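Long-range contacts in paenibacillus xanthan lyase (PDB 6F2P), which cleaves the polysaccharide xanthan by lyase (eliminative) chemistry and carries several bound calcium ions: residues I938-T943 / G1027-D1032; R974-P979 / N992-G997; N423-A428 / H595-M600; L414-L419 / E513-N518. All coordinates share one frame; numbering follows the deposited sequence.

Contact 1: residues I938-T943 / G1027-D1032; sequences IHDGNT and GYVVAD. With CA (calcium ion), chain G.
Asp-940 OD1 is gripped by two backbone N-H groups: Val-1029 N bonds it at 2.7 Å, coming from above the carboxylate plane, and Asn-942 N adds a weak bond from its own turn. The other oxygen, OD2, makes a salt bridge to Lys-945. A chi1 of 69° sets the Asp-940 carboxylate between its backbone N and carbonyl carbon, where it can cross the Val-1029 side chain at about a right angle. Beyond it the backbones form an antiparallel pair, Ile-938 N to Ala-1031 O at 3.1 Å and Ala-1031 N to Ile-938 O at 2.9 Å. Ile-938 CG1 also packs on Ala-1031 CB. At the turn, Tyr-1028 does double duty: Asn-942 CB sits over the centre of one ring face, 3.7 Å from the centroid, while the ring edge faces His-939 in a T-shaped pair with planes at 76°. With an alanine in place of Tyr-1028, Asn-942 CB and the His-939 face would probably lose their aromatic partner. Asp-1032 OD1 binds calcium at 2.5 Å, with Asp-910, Asn-911, Tyr-933 and Asp-936 completing the site. In this Golvesin C-terminal domain, strand 1030-1039 pairs with 937-939, while Ala-1031 packs on Val-950 of strand 949-952 and Ile-1020 of strand 1017-1021.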
loop_
_atom_site.group_PDB
_atom_site.type_symbol
_atom_site.label_atom_id
_atom_site.label_comp_id
_atom_site.label_asym_id
_atom_site.label_seq_id
_atom_site.Cartn_x
_atom_site.Cartn_y
_atom_site.Cartn_z
ATOM N N ILE A 938 50.247 30.034 29.644
ATOM C CA ILE A 938 50.872 29.762 30.932
ATOM C C ILE A 938 52.400 29.676 30.835
ATOM O O ILE A 938 52.950 29.493 29.750
ATOM C CB ILE A 938 50.288 28.495 31.599
ATOM C CG1 ILE A 938 50.388 27.288 30.668
ATOM C CG2 ILE A 938 48.840 28.723 31.984
ATOM C CD1 ILE A 938 49.911 25.998 31.306
ATOM N N HIS A 939 53.080 29.841 31.969
ATOM C CA HIS A 939 54.540 29.754 32.004
ATOM C C HIS A 939 55.077 29.172 33.313
ATOM O O HIS A 939 54.392 29.192 34.338
ATOM C CB HIS A 939 55.201 31.104 31.668
ATOM C CG HIS A 939 54.926 32.194 32.661
ATOM N ND1 HIS A 939 55.388 32.156 33.959
ATOM C CD2 HIS A 939 54.261 33.368 32.533
ATOM C CE1 HIS A 939 55.006 33.252 34.593
ATOM N NE2 HIS A 939 54.321 34.003 33.750
ATOM N N ASP A 940 56.302 28.651 33.266
ATOM C CA ASP A 940 56.891 27.935 34.400
ATOM C C ASP A 940 57.595 28.861 35.394
ATOM O O ASP A 940 58.066 28.417 36.447
ATOM C CB ASP A 940 57.859 26.846 33.916
ATOM C CG ASP A 940 59.126 27.414 33.285
ATOM O OD1 ASP A 940 59.054 28.487 32.639
ATOM O OD2 ASP A 940 60.195 26.777 33.439
ATOM N N GLY A 941 57.663 30.145 35.054
ATOM C CA GLY A 941 58.265 31.134 35.925
ATOM C C GLY A 941 59.771 30.993 36.012
ATOM O O GLY A 941 60.376 31.349 37.024
ATOM N N ASN A 942 60.368 30.481 34.938
ATOM C CA ASN A 942 61.810 30.228 34.854
ATOM C C ASN A 942 62.379 29.546 36.092
ATOM O O ASN A 942 63.484 29.867 36.526
ATOM C CB ASN A 942 62.592 31.517 34.555
ATOM C CG ASN A 942 63.869 31.258 33.757
ATOM O OD1 ASN A 942 64.377 30.138 33.728
ATOM N ND2 ASN A 942 64.387 32.296 33.105
ATOM N N THR A 943 61.627 28.611 36.662
ATOM C CA THR A 943 62.090 27.909 37.852
ATOM C C THR A 943 61.474 26.518 37.969
ATOM O O THR A 943 60.448 26.226 37.348
ATOM C CB THR A 943 61.807 28.720 39.133
ATOM O OG1 THR A 943 62.265 27.988 40.279
ATOM C CG2 THR A 943 60.314 29.014 39.264
ATOM N N GLY A 1027 65.588 29.756 29.845
ATOM C CA GLY A 1027 64.695 30.880 30.053
ATOM C C GLY A 1027 63.281 30.435 30.383
ATOM O O GLY A 1027 63.053 29.297 30.807
ATOM N N TYR A 1028 62.325 31.338 30.185
ATOM C CA TYR A 1028 60.925 31.054 30.486
ATOM C C TYR A 1028 60.321 30.050 29.505
ATOM O O TYR A 1028 60.525 30.150 28.294
ATOM C CB TYR A 1028 60.101 32.347 30.476
ATOM C CG TYR A 1028 60.206 33.161 31.746
ATOM C CD1 TYR A 1028 59.439 32.845 32.859
ATOM C CD2 TYR A 1028 61.066 34.250 31.832
ATOM C CE1 TYR A 1028 59.530 33.586 34.021
ATOM C CE2 TYR A 1028 61.164 34.995 32.993
ATOM C CZ TYR A 1028 60.392 34.655 34.085
ATOM O OH TYR A 1028 60.475 35.384 35.248
ATOM N N VAL A 1029 59.566 29.093 30.035
ATOM C CA VAL A 1029 58.887 28.107 29.197
ATOM C C VAL A 1029 57.384 28.395 29.097
ATOM O O VAL A 1029 56.662 28.305 30.084
ATOM C CB VAL A 1029 59.111 26.671 29.726
ATOM C CG1 VAL A 1029 58.357 25.653 28.869
ATOM C CG2 VAL A 1029 60.591 26.346 29.764
ATOM N N VAL A 1030 56.918 28.731 27.898
ATOM C CA VAL A 1030 55.506 29.040 27.669
ATOM C C VAL A 1030 54.743 27.843 27.094
ATOM O O VAL A 1030 55.246 27.137 26.221
ATOM C CB VAL A 1030 55.348 30.269 26.721
ATOM C CG1 VAL A 1030 53.921 30.397 26.200
ATOM C CG2 VAL A 1030 55.786 31.548 27.424
ATOM N N ALA A 1031 53.534 27.615 27.601
ATOM C CA ALA A 1031 52.623 26.612 27.048
ATOM C C ALA A 1031 51.326 27.290 26.608
ATOM O O ALA A 1031 50.688 27.979 27.403
ATOM C CB ALA A 1031 52.333 25.520 28.079
ATOM N N ASP A 1032 50.935 27.096 25.349
ATOM C CA ASP A 1032 49.769 27.788 24.796
ATOM C C ASP A 1032 48.783 26.837 24.101
ATOM O O ASP A 1032 47.800 26.402 24.708
ATOM C CB ASP A 1032 50.221 28.902 23.841
ATOM C CG ASP A 1032 49.084 29.809 23.406
ATOM O OD1 ASP A 1032 48.063 29.890 24.124
ATOM O OD2 ASP A 1032 49.222 30.457 22.344
HETATM CA CA CA G . 45.918 29.837 25.418
#

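Contact 2: residues R974-P979 / N992-G997; sequences RATNVP and NVNQQG
Val-978 and Val-993 form an antiparallel hydrogen-bonded pair, with Val-993 N to Val-978 O at 2.7 Å and Val-978 N to Val-993 O at 3.0 Å. Farther from the strands, a third backbone bond takes Gln-995 N to Ala-975 O at 3.1 Å. Apolar contact follows the same ladder: Val-978 CB meets Val-993 CG2 at 3.7 Å, and Val-978 CG2 lies against the Gln-995 amide, the two side chains at roughly a right angle. That amide is fixed from outside, its NE2 bonding Val-1030 O. Thr-976 CG2 lies 3.4 Å from Asn-994 OD1, and the two side chains run alongside, pointing the same way; Thr-976 OG1 bonds Asn-1026. Gln-996 comes alongside Thr-976 as well, its CG 3.7 Å from Thr-976 CG2, while its CB touches Arg-974 CB at 3.8 Å. A glycine at Gln-996 is likely to leave the Thr-976 methyl and Arg-974 CB without their aliphatic cover. The contact closes the open end of the beta hairpin formed by strands 978-984 and 987-993 of the Golvesin C-terminal domain, at the margin of a five-stranded sheet, with Val-978 packed on Ile-1020 of neighbouring strand 1017-1021.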
loop_
_atom_site.group_PDB
_atom_site.type_symbol
_atom_site.label_atom_id
_atom_site.label_comp_id
_atom_site.label_asym_id
_atom_site.label_seq_id
_atom_site.Cartn_x
_atom_site.Cartn_y
_atom_site.Cartn_z
ATOM N N ARG A 974 62.402 34.410 27.014
ATOM C CA ARG A 974 62.005 33.027 26.769
ATOM C C ARG A 974 63.203 32.093 26.613
ATOM O O ARG A 974 64.281 32.508 26.175
ATOM C CB ARG A 974 61.131 32.933 25.519
ATOM C CG ARG A 974 59.644 32.911 25.793
ATOM C CD ARG A 974 59.160 34.253 26.291
ATOM N NE ARG A 974 57.704 34.298 26.381
ATOM C CZ ARG A 974 57.029 35.263 26.993
ATOM N NH1 ARG A 974 57.679 36.261 27.577
ATOM N NH2 ARG A 974 55.704 35.229 27.028
ATOM N N ALA A 975 63.000 30.828 26.976
ATOM C CA ALA A 975 63.978 29.782 26.703
ATOM C C ALA A 975 64.115 29.565 25.194
ATOM O O ALA A 975 63.144 29.711 24.441
ATOM C CB ALA A 975 63.575 28.488 27.390
ATOM N N THR A 976 65.326 29.225 24.758
ATOM C CA THR A 976 65.611 29.015 23.340
ATOM C C THR A 976 65.626 27.529 23.003
ATOM O O THR A 976 65.700 27.142 21.834
ATOM C CB THR A 976 66.971 29.631 22.941
ATOM O OG1 THR A 976 68.020 29.039 23.718
ATOM C CG2 THR A 976 66.971 31.123 23.184
ATOM N N ASN A 977 65.553 26.702 24.041
ATOM C CA ASN A 977 65.714 25.264 23.890
ATOM C C ASN A 977 64.614 24.480 24.593
ATOM O O ASN A 977 64.889 23.543 25.343
ATOM C CB ASN A 977 67.094 24.830 24.405
ATOM C CG ASN A 977 67.327 25.217 25.860
ATOM O OD1 ASN A 977 66.728 26.166 26.367
ATOM N ND2 ASN A 977 68.195 24.473 26.538
ATOM N N VAL A 978 63.365 24.860 24.343
ATOM C CA VAL A 978 62.238 24.181 24.967
ATOM C C VAL A 978 62.035 22.806 24.343
ATOM O O VAL A 978 61.749 22.707 23.149
ATOM C CB VAL A 978 60.948 25.000 24.833
ATOM C CG1 VAL A 978 59.806 24.316 25.582
ATOM C CG2 VAL A 978 61.172 26.413 25.348
ATOM N N PRO A 979 62.198 21.740 25.146
ATOM C CA PRO A 979 62.000 20.376 24.643
ATOM C C PRO A 979 60.518 20.028 24.517
ATOM O O PRO A 979 59.754 20.206 25.466
ATOM C CB PRO A 979 62.665 19.507 25.716
ATOM C CG PRO A 979 62.557 20.300 26.960
ATOM C CD PRO A 979 62.648 21.749 26.550
ATOM N N ASN A 992 63.546 20.515 20.003
ATOM C CA ASN A 992 63.579 21.737 20.797
ATOM C C ASN A 992 62.979 22.890 20.010
ATOM O O ASN A 992 63.198 22.999 18.806
ATOM C CB ASN A 992 65.008 22.091 21.234
ATOM C CG ASN A 992 65.543 21.156 22.306
ATOM O OD1 ASN A 992 64.799 20.364 22.889
ATOM N ND2 ASN A 992 66.842 21.257 22.582
ATOM N N VAL A 993 62.221 23.746 20.687
ATOM C CA VAL A 993 61.691 24.952 20.049
ATOM C C VAL A 993 62.249 26.232 20.692
ATOM O O VAL A 993 62.448 26.295 21.910
ATOM C CB VAL A 993 60.137 24.973 20.026
ATOM C CG1 VAL A 993 59.610 23.886 19.112
ATOM C CG2 VAL A 993 59.563 24.807 21.423
ATOM N N ASN A 994 62.512 27.238 19.862
ATOM C CA ASN A 994 63.033 28.519 20.330
ATOM C C ASN A 994 61.915 29.538 20.548
ATOM O O ASN A 994 61.479 30.209 19.608
ATOM C CB ASN A 994 64.064 29.059 19.342
ATOM C CG ASN A 994 64.688 30.355 19.802
ATOM O OD1 ASN A 994 64.499 30.774 20.941
ATOM N ND2 ASN A 994 65.443 30.998 18.918
ATOM N N GLN A 995 61.470 29.651 21.798
ATOM C CA GLN A 995 60.279 30.427 22.139
ATOM C C GLN A 995 60.495 31.931 22.286
ATOM O O GLN A 995 59.564 32.657 22.633
ATOM C CB GLN A 995 59.618 29.876 23.404
ATOM C CG GLN A 995 58.768 28.653 23.156
ATOM C CD GLN A 995 58.084 28.161 24.407
ATOM O OE1 GLN A 995 58.358 28.642 25.503
ATOM N NE2 GLN A 995 57.182 27.199 24.254
ATOM N N GLN A 996 61.705 32.411 22.033
ATOM C CA GLN A 996 61.897 33.856 21.971
ATOM C C GLN A 996 61.805 34.319 20.518
ATOM O O GLN A 996 62.578 35.157 20.058
ATOM C CB GLN A 996 63.204 34.291 22.646
ATOM C CG GLN A 996 64.462 33.664 22.086
ATOM C CD GLN A 996 65.717 34.233 22.715
ATOM O OE1 GLN A 996 65.856 34.268 23.941
ATOM N NE2 GLN A 996 66.641 34.689 21.875
ATOM N N GLY A 997 60.833 33.755 19.806
ATOM C CA GLY A 997 60.628 34.031 18.398
ATOM C C GLY A 997 59.468 33.219 17.851
ATOM O O GLY A 997 59.052 32.234 18.464
#

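Contact 3: residues N423-A428 / H595-M600; sequences NDHFWA and HTRNFM
His-595 opens strand 595-607 by laying its imidazole flat over that of His-425, in a face-to-face stack with centroids 3.6 Å apart and planes at 15°. The overlap is offset: His-595 CE1 lies above the rim of the His-425 ring, near NE2. His-425 ND1 is hydrogen-bonded to Trp-580 NE1, which fixes how that ring is rotated. Thr-596 contributes its carbonyl, which accepts Arg-597 NH1 at 2.9 Å. Arg-597 then carries the polar part of the contact. Its chain bends at chi2 (-60°), and this folds the guanidinium back beside the 423-426 turn, where it grips Asp-424 side-on: NE bonds Asp-424 O at 3.1 Å, and NH2 makes a salt bridge to Asp-424 OD1 at 2.8 Å, from above the carboxylate plane. The same NH2 lies at the edge of the His-425 ring, 3.6 Å from CD2. Two residues on, Phe-599 sends its CE2 edge against Phe-426 CD1 at 3.9 Å, the side chains crossing at about a right angle, over the start of the short helix 426-429. The arrangement belongs to the super-sandwich domain of family 8 polysaccharide lyases: a type I' beta turn, Asn-423 to Phe-426, is fastened to strand 595-607 by that strand's side chains. Chemically, all three guanidinium nitrogens have an oxygen acceptor, and the charge of Asp-424 is answered by Arg-597.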
loop_
_atom_site.group_PDB
_atom_site.type_symbol
_atom_site.label_atom_id
_atom_site.label_comp_id
_atom_site.label_asym_id
_atom_site.label_seq_id
_atom_site.Cartn_x
_atom_site.Cartn_y
_atom_site.Cartn_z
ATOM N N ASN A 423 -26.399 -4.599 3.615
ATOM C CA ASN A 423 -27.421 -4.915 2.623
ATOM C C ASN A 423 -28.793 -4.514 3.178
ATOM O O ASN A 423 -28.865 -3.642 4.046
ATOM C CB ASN A 423 -27.356 -6.382 2.167
ATOM C CG ASN A 423 -27.212 -7.356 3.319
ATOM O OD1 ASN A 423 -28.205 -7.802 3.893
ATOM N ND2 ASN A 423 -25.967 -7.709 3.653
ATOM N N ASP A 424 -29.871 -5.117 2.682
ATOM C CA ASP A 424 -31.204 -4.770 3.172
ATOM C C ASP A 424 -31.448 -3.263 2.971
ATOM O O ASP A 424 -32.077 -2.594 3.793
ATOM C CB ASP A 424 -31.335 -5.208 4.638
ATOM C CG ASP A 424 -32.685 -4.884 5.249
ATOM O OD1 ASP A 424 -33.725 -5.022 4.557
ATOM O OD2 ASP A 424 -32.684 -4.475 6.437
ATOM N N HIS A 425 -30.906 -2.744 1.869
ATOM C CA HIS A 425 -31.074 -1.349 1.460
ATOM C C HIS A 425 -30.330 -0.325 2.300
ATOM O O HIS A 425 -30.724 0.842 2.334
ATOM C CB HIS A 425 -32.552 -0.964 1.359
ATOM C CG HIS A 425 -33.353 -1.915 0.533
ATOM N ND1 HIS A 425 -33.091 -2.145 -0.800
ATOM C CD2 HIS A 425 -34.388 -2.728 0.860
ATOM C CE1 HIS A 425 -33.936 -3.048 -1.265
ATOM N NE2 HIS A 425 -34.734 -3.414 -0.276
ATOM N N PHE A 426 -29.254 -0.752 2.958
ATOM C CA PHE A 426 -28.348 0.182 3.625
ATOM C C PHE A 426 -28.000 1.394 2.734
ATOM O O PHE A 426 -28.200 2.548 3.130
ATOM C CB PHE A 426 -27.060 -0.526 4.083
ATOM C CG PHE A 426 -25.958 0.423 4.476
ATOM C CD1 PHE A 426 -25.878 0.903 5.774
ATOM C CD2 PHE A 426 -25.022 0.858 3.542
ATOM C CE1 PHE A 426 -24.897 1.789 6.134
ATOM C CE2 PHE A 426 -24.033 1.744 3.898
ATOM C CZ PHE A 426 -23.965 2.207 5.203
ATOM N N TRP A 427 -27.503 1.123 1.530
ATOM C CA TRP A 427 -26.981 2.176 0.657
ATOM C C TRP A 427 -28.009 3.150 0.094
ATOM O O TRP A 427 -27.655 4.266 -0.287
ATOM C CB TRP A 427 -26.174 1.572 -0.498
ATOM C CG TRP A 427 -24.819 1.082 -0.082
ATOM C CD1 TRP A 427 -24.410 -0.218 0.005
ATOM C CD2 TRP A 427 -23.704 1.881 0.325
ATOM N NE1 TRP A 427 -23.102 -0.276 0.424
ATOM C CE2 TRP A 427 -22.646 0.997 0.631
ATOM C CE3 TRP A 427 -23.493 3.259 0.454
ATOM C CZ2 TRP A 427 -21.398 1.446 1.057
ATOM C CZ3 TRP A 427 -22.254 3.701 0.881
ATOM C CH2 TRP A 427 -21.219 2.794 1.175
ATOM N N ALA A 428 -29.272 2.739 0.032
ATOM C CA ALA A 428 -30.301 3.591 -0.562
ATOM C C ALA A 428 -30.990 4.465 0.476
ATOM O O ALA A 428 -31.828 5.298 0.127
ATOM C CB ALA A 428 -31.325 2.753 -1.328
ATOM N N HIS A 595 -37.686 3.075 0.023
ATOM C CA HIS A 595 -37.375 2.213 1.159
ATOM C C HIS A 595 -37.120 3.080 2.374
ATOM O O HIS A 595 -36.581 4.188 2.255
ATOM C CB HIS A 595 -36.116 1.397 0.888
ATOM C CG HIS A 595 -36.215 0.525 -0.318
ATOM N ND1 HIS A 595 -36.963 -0.629 -0.341
ATOM C CD2 HIS A 595 -35.661 0.646 -1.550
ATOM C CE1 HIS A 595 -36.867 -1.188 -1.536
ATOM N NE2 HIS A 595 -36.082 -0.432 -2.285
ATOM N N THR A 596 -37.487 2.575 3.546
ATOM C CA THR A 596 -37.270 3.327 4.767
ATOM C C THR A 596 -36.511 2.498 5.784
ATOM O O THR A 596 -36.949 1.410 6.170
ATOM C CB THR A 596 -38.582 3.838 5.388
ATOM O OG1 THR A 596 -39.279 4.657 4.438
ATOM C CG2 THR A 596 -38.277 4.666 6.619
ATOM N N ARG A 597 -35.364 3.016 6.210
ATOM C CA ARG A 597 -34.527 2.334 7.191
ATOM C C ARG A 597 -34.125 3.269 8.329
ATOM O O ARG A 597 -34.091 4.494 8.156
ATOM C CB ARG A 597 -33.294 1.757 6.504
ATOM C CG ARG A 597 -33.620 0.645 5.538
ATOM C CD ARG A 597 -34.290 -0.481 6.292
ATOM N NE ARG A 597 -34.491 -1.661 5.465
ATOM C CZ ARG A 597 -35.640 -1.979 4.880
ATOM N NH1 ARG A 597 -36.707 -1.197 5.035
ATOM N NH2 ARG A 597 -35.723 -3.085 4.144
ATOM N N ASN A 598 -33.826 2.688 9.488
ATOM C CA ASN A 598 -33.480 3.462 10.685
ATOM C C ASN A 598 -31.987 3.492 10.970
ATOM O O ASN A 598 -31.300 2.484 10.813
ATOM C CB ASN A 598 -34.221 2.915 11.901
ATOM C CG ASN A 598 -35.719 2.848 11.682
ATOM O OD1 ASN A 598 -36.334 3.818 11.220
ATOM N ND2 ASN A 598 -36.316 1.692 11.990
ATOM N N PHE A 599 -31.491 4.650 11.395
ATOM C CA PHE A 599 -30.056 4.832 11.599
ATOM C C PHE A 599 -29.704 5.548 12.902
ATOM O O PHE A 599 -30.409 6.462 13.337
ATOM C CB PHE A 599 -29.440 5.613 10.433
ATOM C CG PHE A 599 -29.390 4.852 9.141
ATOM C CD1 PHE A 599 -30.484 4.831 8.284
ATOM C CD2 PHE A 599 -28.238 4.173 8.768
ATOM C CE1 PHE A 599 -30.434 4.129 7.079
ATOM C CE2 PHE A 599 -28.178 3.471 7.565
ATOM C CZ PHE A 599 -29.279 3.449 6.722
ATOM N N MET A 600 -28.599 5.124 13.509
ATOM C CA MET A 600 -27.983 5.838 14.620
ATOM C C MET A 600 -26.688 6.468 14.142
ATOM O O MET A 600 -25.741 5.768 13.793
ATOM C CB MET A 600 -27.676 4.892 15.780
ATOM C CG MET A 600 -26.833 5.541 16.873
ATOM S SD MET A 600 -27.655 6.984 17.602
ATOM C CE MET A 600 -29.042 6.173 18.398
#

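Contact 4: residues L414-L419 / E513-N518; sequences LYNTDL and ENRKLN
The guanidinium of Arg-515 receives partners at its edge: Leu-414 O lies in its plane, 3.0 Å from NH1 along a nearly straight bond (171°), and a water also in plane accepts from NE at 2.6 Å. The contact lies in the super-sandwich domain, joining the edge strand of the four-stranded sheet to strand 508-516 of the next. The Asn-416 and Arg-515 side chains come at each other from opposite directions, amide and guanidinium planes 72° apart, with Asn-416 OD1 near NH2 at an angle too poor for a bond. That OD1 is used instead by Asp-418 N, making an Asx turn just after strand 411-415. Asp-418 OD2, which bonds Gln-421, sits well out of the guanidinium plane, 4.3 Å from Arg-515 NH2: directly only opposite charges meet, though the water on NE also reaches OD2 weakly. Arg-515 gets across by a bend at chi2 (79°), beyond which the chain is extended and passes Ile-559. Water adds further bonds. One molecule accepts from both Arg-515 NH2 and Asn-416 N, so the strand end is tied to the arginine twice over, directly and through solvent. A third water bridges the two segments, 2.8 Å from Asp-418 OD2 and 2.6 Å from Lys-516 O.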
loop_
_atom_site.group_PDB
_atom_site.type_symbol
_atom_site.label_atom_id
_atom_site.label_comp_id
_atom_site.label_asym_id
_atom_site.label_seq_id
_atom_site.Cartn_x
_atom_site.Cartn_y
_atom_site.Cartn_z
ATOM N N LEU A 414 -17.467 -1.704 9.871
ATOM C CA LEU A 414 -17.398 -2.650 10.985
ATOM C C LEU A 414 -18.353 -3.815 10.771
ATOM O O LEU A 414 -19.565 -3.626 10.662
ATOM C CB LEU A 414 -17.697 -1.960 12.307
ATOM C CG LEU A 414 -17.630 -2.860 13.541
ATOM C CD1 LEU A 414 -16.198 -3.339 13.818
ATOM C CD2 LEU A 414 -18.179 -2.107 14.733
ATOM N N TYR A 415 -17.792 -5.019 10.695
ATOM C CA TYR A 415 -18.569 -6.215 10.395
ATOM C C TYR A 415 -18.747 -7.059 11.640
ATOM O O TYR A 415 -17.785 -7.310 12.364
ATOM C CB TYR A 415 -17.879 -7.030 9.303
ATOM C CG TYR A 415 -17.885 -6.346 7.955
ATOM C CD1 TYR A 415 -18.963 -6.491 7.088
ATOM C CD2 TYR A 415 -16.823 -5.546 7.553
ATOM C CE1 TYR A 415 -18.983 -5.860 5.857
ATOM C CE2 TYR A 415 -16.832 -4.909 6.325
ATOM C CZ TYR A 415 -17.918 -5.070 5.481
ATOM O OH TYR A 415 -17.948 -4.442 4.257
ATOM N N ASN A 416 -19.978 -7.483 11.898
ATOM C CA ASN A 416 -20.246 -8.380 13.016
ATOM C C ASN A 416 -21.384 -9.346 12.712
ATOM O O ASN A 416 -21.577 -9.712 11.558
ATOM C CB ASN A 416 -20.477 -7.610 14.320
ATOM C CG ASN A 416 -21.536 -6.540 14.193
ATOM O OD1 ASN A 416 -22.483 -6.671 13.423
ATOM N ND2 ASN A 416 -21.381 -5.469 14.956
ATOM N N THR A 417 -22.135 -9.761 13.730
ATOM C CA THR A 417 -23.171 -10.769 13.516
ATOM C C THR A 417 -24.414 -10.194 12.821
ATOM O O THR A 417 -25.266 -10.933 12.312
ATOM C CB THR A 417 -23.555 -11.501 14.821
ATOM O OG1 THR A 417 -23.844 -10.544 15.842
ATOM C CG2 THR A 417 -22.415 -12.373 15.286
ATOM N N ASP A 418 -24.505 -8.871 12.787
ATOM C CA ASP A 418 -25.573 -8.212 12.055
ATOM C C ASP A 418 -25.275 -8.329 10.567
ATOM O O ASP A 418 -24.846 -7.363 9.935
ATOM C CB ASP A 418 -25.671 -6.742 12.469
ATOM C CG ASP A 418 -26.845 -6.034 11.833
ATOM O OD1 ASP A 418 -27.691 -6.713 11.224
ATOM O OD2 ASP A 418 -26.924 -4.797 11.946
ATOM N N LEU A 419 -25.513 -9.518 10.019
ATOM C CA LEU A 419 -25.117 -9.853 8.651
ATOM C C LEU A 419 -25.713 -8.937 7.591
ATOM O O LEU A 419 -25.166 -8.813 6.494
ATOM C CB LEU A 419 -25.468 -11.311 8.324
ATOM C CG LEU A 419 -24.888 -12.382 9.255
ATOM C CD1 LEU A 419 -25.133 -13.761 8.681
ATOM C CD2 LEU A 419 -23.408 -12.152 9.505
ATOM N N GLU A 513 -19.950 7.056 13.760
ATOM C CA GLU A 513 -20.868 5.958 13.514
ATOM C C GLU A 513 -22.010 6.413 12.613
ATOM O O GLU A 513 -22.365 7.596 12.587
ATOM C CB GLU A 513 -21.398 5.431 14.848
ATOM C CG GLU A 513 -22.263 4.197 14.758
ATOM C CD GLU A 513 -21.650 3.095 13.907
ATOM O OE1 GLU A 513 -20.994 2.198 14.474
ATOM O OE2 GLU A 513 -21.841 3.112 12.670
ATOM N N ASN A 514 -22.553 5.478 11.842
ATOM C CA ASN A 514 -23.812 5.688 11.147
ATOM C C ASN A 514 -24.433 4.322 10.925
ATOM O O ASN A 514 -24.388 3.788 9.828
ATOM C CB ASN A 514 -23.617 6.431 9.820
ATOM C CG ASN A 514 -24.908 7.060 9.320
ATOM O OD1 ASN A 514 -25.993 6.693 9.766
ATOM N ND2 ASN A 514 -24.799 8.013 8.404
ATOM N N ARG A 515 -24.991 3.748 11.986
ATOM C CA ARG A 515 -25.366 2.341 11.984
ATOM C C ARG A 515 -26.827 2.147 11.651
ATOM O O ARG A 515 -27.678 2.868 12.164
ATOM C CB ARG A 515 -25.109 1.736 13.366
ATOM C CG ARG A 515 -25.113 0.214 13.403
ATOM C CD ARG A 515 -23.790 -0.326 12.887
ATOM N NE ARG A 515 -23.725 -1.784 12.929
ATOM C CZ ARG A 515 -22.756 -2.491 12.357
ATOM N NH1 ARG A 515 -21.788 -1.864 11.709
ATOM N NH2 ARG A 515 -22.758 -3.818 12.425
ATOM N N LYS A 516 -27.124 1.157 10.815
ATOM C CA LYS A 516 -28.512 0.808 10.546
ATOM C C LYS A 516 -29.072 0.003 11.707
ATOM O O LYS A 516 -28.411 -0.900 12.216
ATOM C CB LYS A 516 -28.650 0.017 9.249
ATOM C CG LYS A 516 -30.055 0.053 8.688
ATOM C CD LYS A 516 -30.392 -1.218 7.966
ATOM C CE LYS A 516 -29.434 -1.470 6.840
ATOM N NZ LYS A 516 -29.563 -2.871 6.382
ATOM N N LEU A 517 -30.296 0.326 12.111
ATOM C CA LEU A 517 -30.894 -0.262 13.304
ATOM C C LEU A 517 -31.934 -1.321 12.959
ATOM O O LEU A 517 -32.157 -1.620 11.784
ATOM C CB LEU A 517 -31.511 0.840 14.170
ATOM C CG LEU A 517 -30.528 1.979 14.457
ATOM C CD1 LEU A 517 -31.140 3.045 15.351
ATOM C CD2 LEU A 517 -29.258 1.417 15.086
ATOM N N ASN A 518 -32.565 -1.897 13.981
ATOM C CA ASN A 518 -33.658 -2.827 13.751
ATOM C C ASN A 518 -34.867 -2.097 13.165
ATOM O O ASN A 518 -34.828 -0.876 12.979
ATOM C CB ASN A 518 -34.017 -3.603 15.022
ATOM C CG ASN A 518 -34.446 -2.704 16.168
ATOM O OD1 ASN A 518 -35.018 -1.627 15.971
ATOM N ND2 ASN A 518 -34.178 -3.155 17.385
HETATM O O HOH W 1 -22.102 -5.765 10.745
HETATM O O HOH W 2 -24.783 -3.639 14.374
HETATM O O HOH W 3 -29.147 -3.355 12.853
#

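Overall arrangement
The four contacts fall into two widely separated pairs, with contacts 1 and 2 far out in the C-terminal Golvesin-like domain, their centres 10 Å apart; contact 2 is nested within the loop that contact 1 closes, and Tyr-1028 O to Ala-975 N, 2.9 Å, probably bonds them. Contacts 3 and 4, centres 11 Å apart, interlock in the super-sandwich domain: their strands 595-607 and 508-516 are sheet neighbours, and Lys-516 NZ probably bonds Asn-423 O at 2.6 Å. About 90 Å separates the centres of contacts 1 and 4. Contact 1 supplies a calcium ligand, whereas in contact 3 the Asp-424 side chain stays about 10 Å from another calcium ion.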